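Putative alpha-L-fucosidase (Bacteroides thetaiotaomicron, PDB 4H41) is probably a TIM-barrel glycoside hydrolase, putatively an alpha-L-fucosidase that would release fucose from host glycans. Local coordinates at residues Q183-S188 and V236-A241; Y88-K91 and Y95-S98; M317-A322 and H328-Y333; I247-L252 and D278-I283; Q221-W226 and K260-K265. All blocks are in the same frame, centred on the assembly; numbering follows the deposited sequence.

Interaction 1 (Q183-S188 and V236-A241); sequences QCKDIS and VVDACA
Lys185 and Asp238 form a salt bridge at the rim of a TIM barrel, joining the last turn of helix 173-187 to the residues that lead into strand 239-243. From CB, which points toward the 236-241 segment, the lysine chain leaves the helix with CG anti to the carbonyl carbon (chi1 -75°). It runs nearly straight through CG and CD, and CD first nears the other segment at Val236 O, 4.1 Å away. Lys185 CE lies 3.6 Å from Val236 O and already 3.2 Å from Asp238 OD2, and the last torsion then bends the chain (chi4 -86°). The bend carries NZ to Asp238, whose side chain comes from the opposite direction. Lys185 NZ donates to Asp238 OD2 at 2.7 Å, and OD2 receives it on its syn lone pair, the side that faces the other carboxylate oxygen.

Lysine suits this place because its long methylene chain can cross from helix to strand entrance while its tip still carries a charge. The ammonium group also bonds Leu191 O, and Asp238 OD2 accepts from Thr193 N. The ion pair is thereby tied to the start of strand 193-195, the barrel strand that follows helix 173-187 and pairs with strand 239-243. Two partners on each of NZ and OD2 should hold the pair in one orientation, although it lies at the surface.

Ser188, where the backbone leaves helical geometry, turns its hydroxyl back onto the last turn. Cys184 O accepts from both Ser188 OG (2.7 Å) and Ser188 N (3.2 Å), which reach it from opposite faces of the carbonyl plane.

Interaction 2 (Y88-K91 and Y95-S98); sequences YLLK and YMPS
The peptide between Tyr95 and Met96 carries the Leu90 CD2 methyl over one face, 3.9 Å from Met96 N and 4.3 Å from Tyr95 C. The arrangement is a short helix-loop packing in the TIM barrel, where the chain leaves helix 87-91 and doubles back before helix 101-111. Tyr95 sends its CB away from the helix, and its ring meets Phe81 edge-to-face.

Leu90 and Met96, a selenomethionine here, run obliquely past each other. Each branch of the leucine has its own task: CD2 rests on the backbone and on CB of Met96, while CD1 reaches the far part of that side chain. The methionine begins with CG anti to its backbone N (chi1 180°) and bends at chi2 (73°), which brings its selenium alongside the leucine branch. A forked residue against a long flexible one suits this partly exposed apolar patch, because methyls and a bendable chain can fit each other by shape; no hydrogen bond crosses.

Met82 of strand 81-82 also touches Leu90. Met96 O accepts from Arg294 of the second subunit, so the same residue serves a subunit interface. Between the two side chains themselves the meeting is van der Waals, Leu90 CD1 to Met96 SE at 4.0 Å.

Interaction 3 (M317-A322 and H328-Y333); sequences MSPQSA and HLYDRY
Met317 and Tyr330 bring their CA atoms to 5.3 Å, where the loop after helix 313-316 passes helix 324-337 before making a type I beta turn from Ser318 to Ser321. Met317, a selenomethionine, stretches along the helix and touches it at two points. Its CG packs on Leu329 CD2 at 4.0 Å, and a bend at chi3 (61°) swings the terminal methyl over Tyr333. There CE sits over one ring face, 3.9 Å from the centroid, in a CH-pi contact.

Pro319 makes the matching contact one helical turn back. Its CG lies over a face of the Tyr330 ring, 3.9 Å from the centroid and 17° off the normal, while the tyrosine hydroxyl is held by His62 O of helix 53-65. Proline suits the spot, being a rigid turn residue whose puckered ring offers CH groups to an aromatic face. The turn is braced by an ST turn in which Ser318 OG accepts from Gln320 N at 2.9 Å.

The Tyr333 hydroxyl likewise bonds Ile34 N at the first barrel strand. With no hydrogen bond between the segments, their buried association depends on apolar and CH-pi packing, while polar anchoring of the rings comes from elsewhere in the TIM barrel.

Interaction 4 (I247-L252 and D278-I283); sequences IDYDEL and DRDMPI
Tyr249 and Asp280 reach each other because both side chains start with CG anti to the carbonyl carbon, at chi1 -52° and -58°, and then extend toward each other from opposite directions, one from each loop. The phenol donates from OH to Asp280 OD2 at 2.9 Å. Asp280 OD2 lies at the edge of the Tyr249 ring, in its plane, and is met on its syn side, 26° out of the carboxylate plane. Ring and carboxylate stand almost perpendicular.

A water completes a second link: it donates to Tyr249 OH at 2.8 Å and accepts from Arg279 N at 3.0 Å. The phenolic oxygen therefore acts both as donor and acceptor, a role for which tyrosine is well suited. Asp278 shapes the loop that carries Asp280 through an Asx turn, its OD1 accepting from Asp280 N at 2.9 Å. The Asp280 carboxylate is also met by two lysines in salt bridges, Lys292 at OD2 and Lys203 at OD1.

Within the TIM barrel the contact joins the loop between strand 239-243 and helix 252-266 to the one between strand 269-273 and helix 290-302. The side chain of Tyr249 touches Lys292 and Met295, so helix 290-302 lies beside this bridge between successive beta-alpha loops.

Interaction 5 (Q221-W226 and K260-K265); sequences QHEKEW and KKLADK
Two neighbouring helices of the TIM barrel's outer layer, 219-233 and 252-266, run nearly side by side here: the short segments point the same way within 21°, their axes 10.7 Å apart. Such near-parallel packing follows from the repeated beta-alpha topology, with strand 239-243 between these helices in the chain.

Leu262 is the apolar link between them. Its CD1 touches Trp226 CB at 3.8 Å, and its CD2 meets Glu223 CG at 4.1 Å, so the two leucine branches press on residues spaced three apart along the facing helix. Leucine suits this groove because a forked apolar end can touch both at once. The indole of Trp226 leads away from the contact, and its NE1 donates to Ser167 O.

Outside this apolar patch, Glu223 and Lys261 form a salt bridge, their side chains crossing at about a right angle. Glu223 is extended, whereas Lys261 bends at chi3 (57°) and thereby turns its ammonium group back to the carboxylate. NZ bonds OE2 of Glu223 at 3.0 Å, on the syn side and 32° out of the carboxylate plane; its bond to Glu223 OE1, at 3.4 Å, is weak.

The carbon part of Glu223 thus packs on leucine while its carboxylate pairs with lysine. This division of one side chain lets the helices combine apolar contact on their inner side with an ion pair toward solvent, where Lys261 is exposed.

In the fold
From the N terminus, interaction 2 comes first, closing a short loop between helix 87-91 and the approach to helix 101-111. Interaction 1 then spans from helix 173-187 to the entrance of strand 239-243. It crosses interaction 5, which opens inside that span at helix 219-233 and closes on helix 252-266; their nearest atoms are about 5 Å apart. Interaction 5 in turn crosses interaction 4, which links the loops following strands 239-243 and 269-273. Interaction 3 closes last, folding the loop after helix 313-316 onto helix 324-337. The crossing contacts 1, 5 and 4 tie together helices 173-187, 219-233 and 252-266 and those two loops, while interactions 3 and 4 both touch the third subunit.

Interaction 1 (Q183-S188 and V236-A241)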
# COMPACT_ATOMS: atom_id res chain seq x y z
N GLN B 183 -6.35 -13.03 37.39
CA GLN B 183 -5.04 -12.58 37.87
C GLN B 183 -4.91 -11.07 37.74
O GLN B 183 -4.45 -10.42 38.65
CB GLN B 183 -3.91 -13.25 37.14
CG GLN B 183 -2.58 -13.05 37.88
CD GLN B 183 -1.41 -13.55 37.11
OE1 GLN B 183 -1.57 -14.17 36.06
NE2 GLN B 183 -0.20 -13.19 37.56
N CYS B 184 -5.36 -10.50 36.63
CA CYS B 184 -5.36 -9.05 36.44
C CYS B 184 -6.13 -8.34 37.56
O CYS B 184 -5.66 -7.36 38.15
CB CYS B 184 -5.95 -8.70 35.08
SG CYS B 184 -4.90 -9.19 33.71
N LYS B 185 -7.32 -8.81 37.83
CA LYS B 185 -8.17 -8.18 38.83
C LYS B 185 -7.63 -8.33 40.24
O LYS B 185 -7.63 -7.38 41.00
CB LYS B 185 -9.59 -8.74 38.77
CG LYS B 185 -10.34 -8.19 37.56
CD LYS B 185 -11.80 -8.16 37.73
CE LYS B 185 -12.46 -7.35 36.62
NZ LYS B 185 -12.50 -5.91 36.95
N ASP B 186 -7.17 -9.53 40.57
CA ASP B 186 -6.60 -9.80 41.90
C ASP B 186 -5.38 -8.95 42.19
O ASP B 186 -5.31 -8.35 43.25
CB ASP B 186 -6.19 -11.27 42.02
CG ASP B 186 -7.33 -12.25 42.22
OD1 ASP B 186 -8.46 -11.80 42.48
OD2 ASP B 186 -7.09 -13.47 42.13
N ILE B 187 -4.42 -8.87 41.23
CA ILE B 187 -3.18 -8.17 41.49
C ILE B 187 -3.40 -6.67 41.55
O ILE B 187 -2.62 -5.98 42.19
CB ILE B 187 -2.08 -8.54 40.45
CG1 ILE B 187 -0.68 -8.37 41.06
CG2 ILE B 187 -2.24 -7.76 39.11
CD1 ILE B 187 0.36 -8.94 40.27
N SER B 188 -4.39 -6.15 40.82
CA SER B 188 -4.58 -4.70 40.71
C SER B 188 -5.73 -4.17 41.56
O SER B 188 -6.10 -3.01 41.42
CB SER B 188 -4.83 -4.32 39.25
OG SER B 188 -6.08 -4.80 38.79
N VAL B 236 -14.96 -11.85 35.51
CA VAL B 236 -13.63 -11.24 35.47
C VAL B 236 -13.35 -10.47 34.18
O VAL B 236 -12.27 -9.90 34.08
CB VAL B 236 -12.53 -12.28 35.75
CG1 VAL B 236 -12.65 -12.86 37.16
CG2 VAL B 236 -12.53 -13.39 34.71
N VAL B 237 -14.30 -10.37 33.25
CA VAL B 237 -14.17 -9.57 32.03
C VAL B 237 -15.32 -8.54 32.07
O VAL B 237 -16.48 -8.93 31.98
CB VAL B 237 -14.20 -10.45 30.77
CG1 VAL B 237 -14.09 -9.60 29.53
CG2 VAL B 237 -13.08 -11.49 30.83
N ASP B 238 -15.00 -7.25 32.25
CA ASP B 238 -16.01 -6.20 32.43
C ASP B 238 -16.69 -5.73 31.16
O ASP B 238 -17.81 -5.25 31.24
CB ASP B 238 -15.39 -4.97 33.09
CG ASP B 238 -14.83 -5.28 34.47
OD1 ASP B 238 -15.58 -5.82 35.31
OD2 ASP B 238 -13.64 -5.14 34.66
N ALA B 239 -16.01 -5.78 30.04
CA ALA B 239 -16.55 -5.29 28.78
C ALA B 239 -16.11 -6.13 27.65
O ALA B 239 -15.05 -6.77 27.68
CB ALA B 239 -16.09 -3.84 28.55
N CYS B 240 -16.90 -6.11 26.59
CA CYS B 240 -16.55 -6.78 25.35
C CYS B 240 -16.68 -5.73 24.26
O CYS B 240 -17.70 -4.99 24.22
CB CYS B 240 -17.43 -7.99 25.09
SG CYS B 240 -16.96 -8.91 23.60
N ALA B 241 -15.66 -5.63 23.41
CA ALA B 241 -15.58 -4.64 22.32
C ALA B 241 -15.41 -5.36 21.01
O ALA B 241 -14.30 -5.43 20.49
CB ALA B 241 -14.42 -3.67 22.57

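Interaction 2 (Y88-K91 and Y95-S98)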
# COMPACT_ATOMS: atom_id res chain seq x y z
N TYR B 88 11.36 -11.36 32.63
CA TYR B 88 10.90 -12.71 32.27
C TYR B 88 11.09 -13.01 30.78
O TYR B 88 11.66 -14.04 30.45
CB TYR B 88 9.43 -12.89 32.67
CG TYR B 88 8.84 -14.20 32.19
CD1 TYR B 88 9.13 -15.39 32.83
CD2 TYR B 88 7.98 -14.24 31.09
CE1 TYR B 88 8.57 -16.60 32.40
CE2 TYR B 88 7.45 -15.44 30.63
CZ TYR B 88 7.74 -16.61 31.30
OH TYR B 88 7.19 -17.81 30.89
N LEU B 89 10.58 -12.13 29.89
CA LEU B 89 10.67 -12.39 28.45
C LEU B 89 12.12 -12.34 27.97
O LEU B 89 12.49 -13.13 27.11
CB LEU B 89 9.81 -11.40 27.66
CG LEU B 89 8.28 -11.49 27.91
CD1 LEU B 89 7.56 -10.38 27.20
CD2 LEU B 89 7.71 -12.85 27.49
N LEU B 90 12.96 -11.51 28.59
CA LEU B 90 14.38 -11.49 28.23
C LEU B 90 15.05 -12.82 28.59
O LEU B 90 15.86 -13.33 27.81
CB LEU B 90 15.10 -10.33 28.93
CG LEU B 90 14.78 -8.96 28.35
CD1 LEU B 90 15.22 -7.86 29.33
CD2 LEU B 90 15.45 -8.76 26.97
N LYS B 91 14.68 -13.43 29.72
CA LYS B 91 15.21 -14.74 30.11
C LYS B 91 14.75 -15.84 29.15
O LYS B 91 15.47 -16.80 28.96
CB LYS B 91 14.83 -15.13 31.55
CG LYS B 91 15.56 -14.35 32.61
CD LYS B 91 15.06 -14.68 34.04
CE LYS B 91 14.54 -13.46 34.77
NZ LYS B 91 14.28 -13.71 36.22
N TYR B 95 13.67 -10.24 22.40
CA TYR B 95 14.56 -9.13 22.02
C TYR B 95 14.40 -7.89 22.85
O TYR B 95 13.29 -7.36 22.98
CB TYR B 95 14.28 -8.76 20.56
CG TYR B 95 14.27 -9.91 19.57
CD1 TYR B 95 15.18 -10.97 19.68
CD2 TYR B 95 13.34 -9.97 18.55
CE1 TYR B 95 15.15 -12.04 18.79
CE2 TYR B 95 13.29 -11.04 17.67
CZ TYR B 95 14.18 -12.09 17.81
OH TYR B 95 14.19 -13.14 16.92
N MSE B 96 15.50 -7.36 23.37
CA MSE B 96 15.46 -6.09 24.09
C MSE B 96 15.02 -4.98 23.12
O MSE B 96 15.68 -4.81 22.09
CB MSE B 96 16.86 -5.78 24.67
CG MSE B 96 16.95 -4.48 25.44
SE MSE B 96 16.09 -4.61 27.15
CE MSE B 96 16.98 -3.10 28.05
N PRO B 97 13.95 -4.22 23.42
CA PRO B 97 13.58 -3.09 22.54
C PRO B 97 14.45 -1.88 22.84
O PRO B 97 15.04 -1.80 23.91
CB PRO B 97 12.12 -2.83 22.94
CG PRO B 97 12.09 -3.18 24.38
CD PRO B 97 13.08 -4.28 24.60
N SER B 98 14.48 -0.90 21.94
CA SER B 98 15.33 0.26 22.19
C SER B 98 14.64 1.28 23.07
O SER B 98 15.32 2.14 23.60
CB SER B 98 15.77 0.92 20.90
OG SER B 98 14.68 1.38 20.14

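Interaction 3 (M317-A322 and H328-Y333)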
# COMPACT_ATOMS: atom_id res chain seq x y z
N MSE B 317 -6.58 7.58 11.72
CA MSE B 317 -7.31 8.83 11.92
C MSE B 317 -6.44 10.00 12.27
O MSE B 317 -6.95 11.09 12.43
CB MSE B 317 -8.37 8.67 13.03
CG MSE B 317 -9.30 7.56 12.80
SE MSE B 317 -10.69 7.49 14.23
CE MSE B 317 -11.48 9.26 13.93
N SER B 318 -5.14 9.83 12.37
CA SER B 318 -4.33 10.94 12.84
C SER B 318 -3.89 11.89 11.76
O SER B 318 -3.37 11.45 10.75
CB SER B 318 -3.07 10.41 13.51
OG SER B 318 -2.20 11.48 13.85
N PRO B 319 -3.88 13.20 12.03
CA PRO B 319 -3.23 14.15 11.10
C PRO B 319 -1.73 13.90 10.88
O PRO B 319 -1.16 14.33 9.88
CB PRO B 319 -3.43 15.52 11.81
CG PRO B 319 -4.62 15.34 12.65
CD PRO B 319 -4.52 13.91 13.16
N GLN B 320 -1.09 13.14 11.79
CA GLN B 320 0.32 12.81 11.69
C GLN B 320 0.60 11.51 10.96
O GLN B 320 1.76 11.23 10.64
CB GLN B 320 0.87 12.69 13.13
CG GLN B 320 2.38 12.73 13.20
CD GLN B 320 2.90 12.80 14.62
OE1 GLN B 320 4.04 13.18 14.82
NE2 GLN B 320 2.12 12.39 15.65
N SER B 321 -0.43 10.73 10.64
CA SER B 321 -0.21 9.46 9.97
C SER B 321 0.47 9.62 8.60
O SER B 321 0.14 10.52 7.83
CB SER B 321 -1.51 8.71 9.75
OG SER B 321 -1.24 7.47 9.11
N ALA B 322 1.28 8.60 8.26
CA ALA B 322 1.88 8.47 6.91
C ALA B 322 0.80 8.27 5.85
O ALA B 322 1.04 8.50 4.66
CB ALA B 322 2.85 7.29 6.90
N HIS B 328 -7.41 13.53 6.58
CA HIS B 328 -8.67 13.94 5.99
C HIS B 328 -9.84 13.27 6.73
O HIS B 328 -10.85 13.93 6.99
CB HIS B 328 -8.69 13.62 4.49
CG HIS B 328 -7.70 14.44 3.72
ND1 HIS B 328 -7.74 15.83 3.75
CD2 HIS B 328 -6.67 14.05 2.92
CE1 HIS B 328 -6.76 16.24 2.95
NE2 HIS B 328 -6.03 15.20 2.49
N LEU B 329 -9.70 12.00 7.12
CA LEU B 329 -10.73 11.31 7.91
C LEU B 329 -10.99 12.07 9.22
O LEU B 329 -12.14 12.24 9.63
CB LEU B 329 -10.34 9.88 8.23
CG LEU B 329 -11.36 9.05 9.05
CD1 LEU B 329 -12.74 9.08 8.46
CD2 LEU B 329 -10.91 7.58 9.09
N TYR B 330 -9.92 12.52 9.83
CA TYR B 330 -10.00 13.29 11.09
C TYR B 330 -10.82 14.55 10.89
O TYR B 330 -11.67 14.85 11.71
CB TYR B 330 -8.58 13.65 11.54
CG TYR B 330 -8.45 14.32 12.89
CD1 TYR B 330 -8.29 13.56 14.04
CD2 TYR B 330 -8.27 15.69 12.99
CE1 TYR B 330 -8.01 14.15 15.27
CE2 TYR B 330 -8.01 16.30 14.21
CZ TYR B 330 -7.84 15.52 15.34
OH TYR B 330 -7.55 16.13 16.54
N ASP B 331 -10.62 15.25 9.76
CA ASP B 331 -11.39 16.45 9.43
C ASP B 331 -12.87 16.13 9.19
O ASP B 331 -13.71 16.83 9.70
CB ASP B 331 -10.80 17.14 8.21
CG ASP B 331 -9.42 17.73 8.41
OD1 ASP B 331 -8.99 17.86 9.58
OD2 ASP B 331 -8.75 18.01 7.38
N ARG B 332 -13.18 15.06 8.45
CA ARG B 332 -14.59 14.67 8.20
C ARG B 332 -15.28 14.29 9.51
O ARG B 332 -16.46 14.62 9.72
CB ARG B 332 -14.69 13.50 7.22
CG ARG B 332 -14.07 13.70 5.84
CD ARG B 332 -14.75 14.73 4.94
NE ARG B 332 -14.51 16.12 5.33
CZ ARG B 332 -13.36 16.79 5.23
NH1 ARG B 332 -12.29 16.22 4.68
NH2 ARG B 332 -13.28 18.03 5.66
N TYR B 333 -14.54 13.60 10.39
CA TYR B 333 -15.02 13.18 11.72
C TYR B 333 -15.34 14.40 12.58
O TYR B 333 -16.43 14.49 13.17
CB TYR B 333 -13.95 12.29 12.36
CG TYR B 333 -14.32 11.77 13.72
CD1 TYR B 333 -14.04 12.50 14.86
CD2 TYR B 333 -14.94 10.53 13.86
CE1 TYR B 333 -14.38 12.02 16.12
CE2 TYR B 333 -15.24 10.02 15.13
CZ TYR B 333 -14.98 10.78 16.25
OH TYR B 333 -15.35 10.31 17.48

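Interaction 4 (I247-L252 and D278-I283)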
# COMPACT_ATOMS: atom_id res chain seq x y z
N ILE B 247 -18.47 -7.90 9.25
CA ILE B 247 -19.85 -8.07 8.79
C ILE B 247 -20.15 -6.95 7.80
O ILE B 247 -19.50 -5.90 7.82
CB ILE B 247 -20.87 -8.12 9.95
CG1 ILE B 247 -20.81 -6.88 10.84
CG2 ILE B 247 -20.69 -9.41 10.77
CD1 ILE B 247 -21.94 -6.82 11.88
N ASP B 248 -21.19 -7.13 7.01
CA ASP B 248 -21.61 -6.10 6.06
C ASP B 248 -22.35 -4.98 6.79
O ASP B 248 -22.87 -5.17 7.90
CB ASP B 248 -22.45 -6.71 4.96
CG ASP B 248 -22.36 -6.03 3.59
OD1 ASP B 248 -21.82 -4.88 3.53
OD2 ASP B 248 -22.75 -6.66 2.59
N TYR B 249 -22.41 -3.81 6.16
CA TYR B 249 -22.99 -2.61 6.80
C TYR B 249 -24.50 -2.73 7.02
O TYR B 249 -25.01 -2.07 7.90
CB TYR B 249 -22.64 -1.32 6.04
CG TYR B 249 -21.15 -1.21 5.80
CD1 TYR B 249 -20.29 -0.81 6.82
CD2 TYR B 249 -20.59 -1.61 4.60
CE1 TYR B 249 -18.91 -0.82 6.64
CE2 TYR B 249 -19.21 -1.59 4.40
CZ TYR B 249 -18.37 -1.21 5.43
OH TYR B 249 -17.00 -1.26 5.28
N ASP B 250 -25.17 -3.59 6.29
CA ASP B 250 -26.61 -3.81 6.49
C ASP B 250 -26.85 -4.96 7.53
O ASP B 250 -28.00 -5.31 7.79
CB ASP B 250 -27.31 -4.11 5.16
CG ASP B 250 -26.76 -5.28 4.38
OD1 ASP B 250 -25.86 -5.96 4.89
OD2 ASP B 250 -27.21 -5.48 3.23
N GLU B 251 -25.79 -5.51 8.14
CA GLU B 251 -25.89 -6.54 9.19
C GLU B 251 -25.58 -5.98 10.57
O GLU B 251 -25.68 -6.70 11.55
CB GLU B 251 -24.91 -7.69 8.89
CG GLU B 251 -25.23 -8.36 7.58
CD GLU B 251 -24.27 -9.46 7.17
OE1 GLU B 251 -23.04 -9.32 7.35
OE2 GLU B 251 -24.77 -10.43 6.55
N LEU B 252 -25.25 -4.68 10.66
CA LEU B 252 -24.84 -4.05 11.93
C LEU B 252 -25.94 -4.09 12.96
O LEU B 252 -25.70 -4.48 14.10
CB LEU B 252 -24.43 -2.59 11.68
CG LEU B 252 -23.13 -2.38 10.84
CD1 LEU B 252 -23.03 -0.95 10.41
CD2 LEU B 252 -21.93 -2.76 11.61
N ASP B 278 -10.02 0.31 6.16
CA ASP B 278 -10.96 -0.25 5.23
C ASP B 278 -10.66 -1.73 4.93
O ASP B 278 -9.63 -2.05 4.41
CB ASP B 278 -10.93 0.58 3.92
CG ASP B 278 -12.26 0.56 3.20
OD1 ASP B 278 -12.75 -0.56 2.92
OD2 ASP B 278 -12.85 1.69 2.93
N ARG B 279 -11.61 -2.61 5.20
CA ARG B 279 -11.49 -4.03 4.89
C ARG B 279 -12.00 -4.37 3.48
O ARG B 279 -11.93 -5.52 3.09
CB ARG B 279 -12.31 -4.87 5.91
CG ARG B 279 -11.58 -5.08 7.18
CD ARG B 279 -12.34 -6.08 8.04
NE ARG B 279 -11.73 -6.12 9.34
CZ ARG B 279 -10.61 -6.74 9.64
NH1 ARG B 279 -10.04 -7.56 8.77
NH2 ARG B 279 -10.11 -6.64 10.85
N ASP B 280 -12.54 -3.42 2.73
CA ASP B 280 -13.13 -3.71 1.42
C ASP B 280 -12.19 -3.47 0.26
O ASP B 280 -12.60 -3.59 -0.89
CB ASP B 280 -14.37 -2.81 1.22
CG ASP B 280 -15.42 -2.99 2.30
OD1 ASP B 280 -15.59 -4.11 2.77
OD2 ASP B 280 -16.06 -1.97 2.68
N MSE B 281 -10.93 -3.17 0.54
CA MSE B 281 -9.97 -2.73 -0.46
C MSE B 281 -8.85 -3.73 -0.69
O MSE B 281 -8.50 -4.48 0.21
CB MSE B 281 -9.36 -1.40 -0.02
CG MSE B 281 -10.39 -0.29 0.17
SE MSE B 281 -11.04 0.35 -1.53
CE MSE B 281 -12.88 -0.13 -1.46
N PRO B 282 -8.21 -3.67 -1.86
CA PRO B 282 -7.12 -4.64 -2.14
C PRO B 282 -5.78 -4.32 -1.46
O PRO B 282 -4.82 -5.05 -1.70
CB PRO B 282 -7.01 -4.60 -3.65
CG PRO B 282 -7.41 -3.20 -4.00
CD PRO B 282 -8.50 -2.85 -3.05
N ILE B 283 -5.68 -3.22 -0.73
CA ILE B 283 -4.50 -2.88 0.06
C ILE B 283 -4.91 -3.12 1.50
O ILE B 283 -5.90 -2.53 1.93
CB ILE B 283 -4.02 -1.42 -0.16
CG1 ILE B 283 -3.54 -1.23 -1.61
CG2 ILE B 283 -2.89 -1.07 0.83
CD1 ILE B 283 -3.26 0.24 -2.01
O HOH W 1 -14.23 -1.31 5.69

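Interaction 5 (Q221-W226 and K260-K265)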
# COMPACT_ATOMS: atom_id res chain seq x y z
N GLN B 221 -26.26 -18.64 15.57
CA GLN B 221 -25.09 -19.43 16.02
C GLN B 221 -24.09 -18.55 16.77
O GLN B 221 -23.52 -18.99 17.76
CB GLN B 221 -24.41 -20.10 14.82
CG GLN B 221 -23.38 -21.17 15.19
CD GLN B 221 -23.92 -22.30 16.03
OE1 GLN B 221 -25.09 -22.70 15.93
NE2 GLN B 221 -23.09 -22.84 16.89
N HIS B 222 -23.91 -17.32 16.34
CA HIS B 222 -23.05 -16.36 17.04
C HIS B 222 -23.58 -16.15 18.46
O HIS B 222 -22.82 -16.24 19.40
CB HIS B 222 -23.02 -15.04 16.27
CG HIS B 222 -22.33 -13.92 16.97
ND1 HIS B 222 -20.96 -13.73 16.85
CD2 HIS B 222 -22.85 -12.94 17.74
CE1 HIS B 222 -20.69 -12.65 17.55
NE2 HIS B 222 -21.80 -12.14 18.13
N GLU B 223 -24.91 -15.96 18.61
CA GLU B 223 -25.49 -15.75 19.94
C GLU B 223 -25.31 -16.99 20.81
O GLU B 223 -25.03 -16.89 22.01
CB GLU B 223 -26.97 -15.38 19.83
CG GLU B 223 -27.62 -15.14 21.18
CD GLU B 223 -29.07 -14.71 21.11
OE1 GLU B 223 -29.58 -14.51 19.98
OE2 GLU B 223 -29.73 -14.64 22.17
N LYS B 224 -25.51 -18.14 20.24
CA LYS B 224 -25.38 -19.39 20.99
C LYS B 224 -23.99 -19.54 21.56
O LYS B 224 -23.81 -19.85 22.75
CB LYS B 224 -25.72 -20.57 20.09
CG LYS B 224 -25.59 -21.93 20.80
CD LYS B 224 -25.87 -23.07 19.86
CE LYS B 224 -25.77 -24.43 20.56
NZ LYS B 224 -24.37 -24.93 20.69
N GLU B 225 -22.99 -19.31 20.74
CA GLU B 225 -21.63 -19.51 21.19
C GLU B 225 -21.17 -18.43 22.18
O GLU B 225 -20.55 -18.74 23.19
CB GLU B 225 -20.66 -19.59 20.00
CG GLU B 225 -20.94 -20.82 19.14
CD GLU B 225 -20.02 -21.06 17.96
OE1 GLU B 225 -18.97 -20.38 17.85
OE2 GLU B 225 -20.36 -21.90 17.10
N TRP B 226 -21.53 -17.18 21.93
CA TRP B 226 -21.12 -16.10 22.81
C TRP B 226 -21.91 -16.08 24.10
O TRP B 226 -21.38 -15.66 25.12
CB TRP B 226 -21.15 -14.77 22.07
CG TRP B 226 -19.91 -14.66 21.24
CD1 TRP B 226 -19.76 -15.02 19.93
CD2 TRP B 226 -18.61 -14.35 21.73
NE1 TRP B 226 -18.44 -14.91 19.57
CE2 TRP B 226 -17.71 -14.51 20.66
CE3 TRP B 226 -18.11 -13.94 22.98
CZ2 TRP B 226 -16.34 -14.20 20.77
CZ3 TRP B 226 -16.76 -13.65 23.10
CH2 TRP B 226 -15.89 -13.82 22.02
N LYS B 260 -25.57 -6.62 22.36
CA LYS B 260 -26.06 -5.78 23.46
C LYS B 260 -26.94 -6.62 24.39
O LYS B 260 -26.81 -6.54 25.63
CB LYS B 260 -26.77 -4.54 22.90
CG LYS B 260 -27.44 -3.66 23.94
CD LYS B 260 -26.53 -3.01 24.91
CE LYS B 260 -27.37 -2.08 25.79
NZ LYS B 260 -26.92 -2.08 27.18
N LYS B 261 -27.77 -7.46 23.82
CA LYS B 261 -28.64 -8.39 24.58
C LYS B 261 -27.79 -9.32 25.49
O LYS B 261 -28.10 -9.52 26.66
CB LYS B 261 -29.46 -9.22 23.59
CG LYS B 261 -30.40 -10.23 24.30
CD LYS B 261 -31.41 -10.84 23.36
CE LYS B 261 -30.80 -11.54 22.18
NZ LYS B 261 -31.76 -12.50 21.54
N LEU B 262 -26.73 -9.92 24.89
CA LEU B 262 -25.77 -10.76 25.64
C LEU B 262 -25.04 -9.99 26.73
O LEU B 262 -24.97 -10.46 27.87
CB LEU B 262 -24.78 -11.39 24.68
CG LEU B 262 -25.34 -12.47 23.77
CD1 LEU B 262 -24.33 -12.91 22.78
CD2 LEU B 262 -25.87 -13.61 24.57
N ALA B 263 -24.56 -8.79 26.43
CA ALA B 263 -23.92 -7.98 27.47
C ALA B 263 -24.87 -7.70 28.62
O ALA B 263 -24.49 -7.86 29.79
CB ALA B 263 -23.43 -6.66 26.88
N ASP B 264 -26.12 -7.34 28.31
CA ASP B 264 -27.12 -7.08 29.35
C ASP B 264 -27.42 -8.31 30.20
O ASP B 264 -27.54 -8.20 31.42
CB ASP B 264 -28.40 -6.55 28.74
CG ASP B 264 -28.28 -5.12 28.22
OD1 ASP B 264 -27.21 -4.48 28.47
OD2 ASP B 264 -29.20 -4.67 27.54
N LYS B 265 -27.52 -9.48 29.56
CA LYS B 265 -27.79 -10.73 30.26
C LYS B 265 -26.71 -11.05 31.29
O LYS B 265 -27.01 -11.58 32.35
CB LYS B 265 -27.89 -11.87 29.24
CG LYS B 265 -28.24 -13.21 29.85
CD LYS B 265 -28.54 -14.19 28.73
CE LYS B 265 -28.84 -15.57 29.26
NZ LYS B 265 -28.97 -16.52 28.12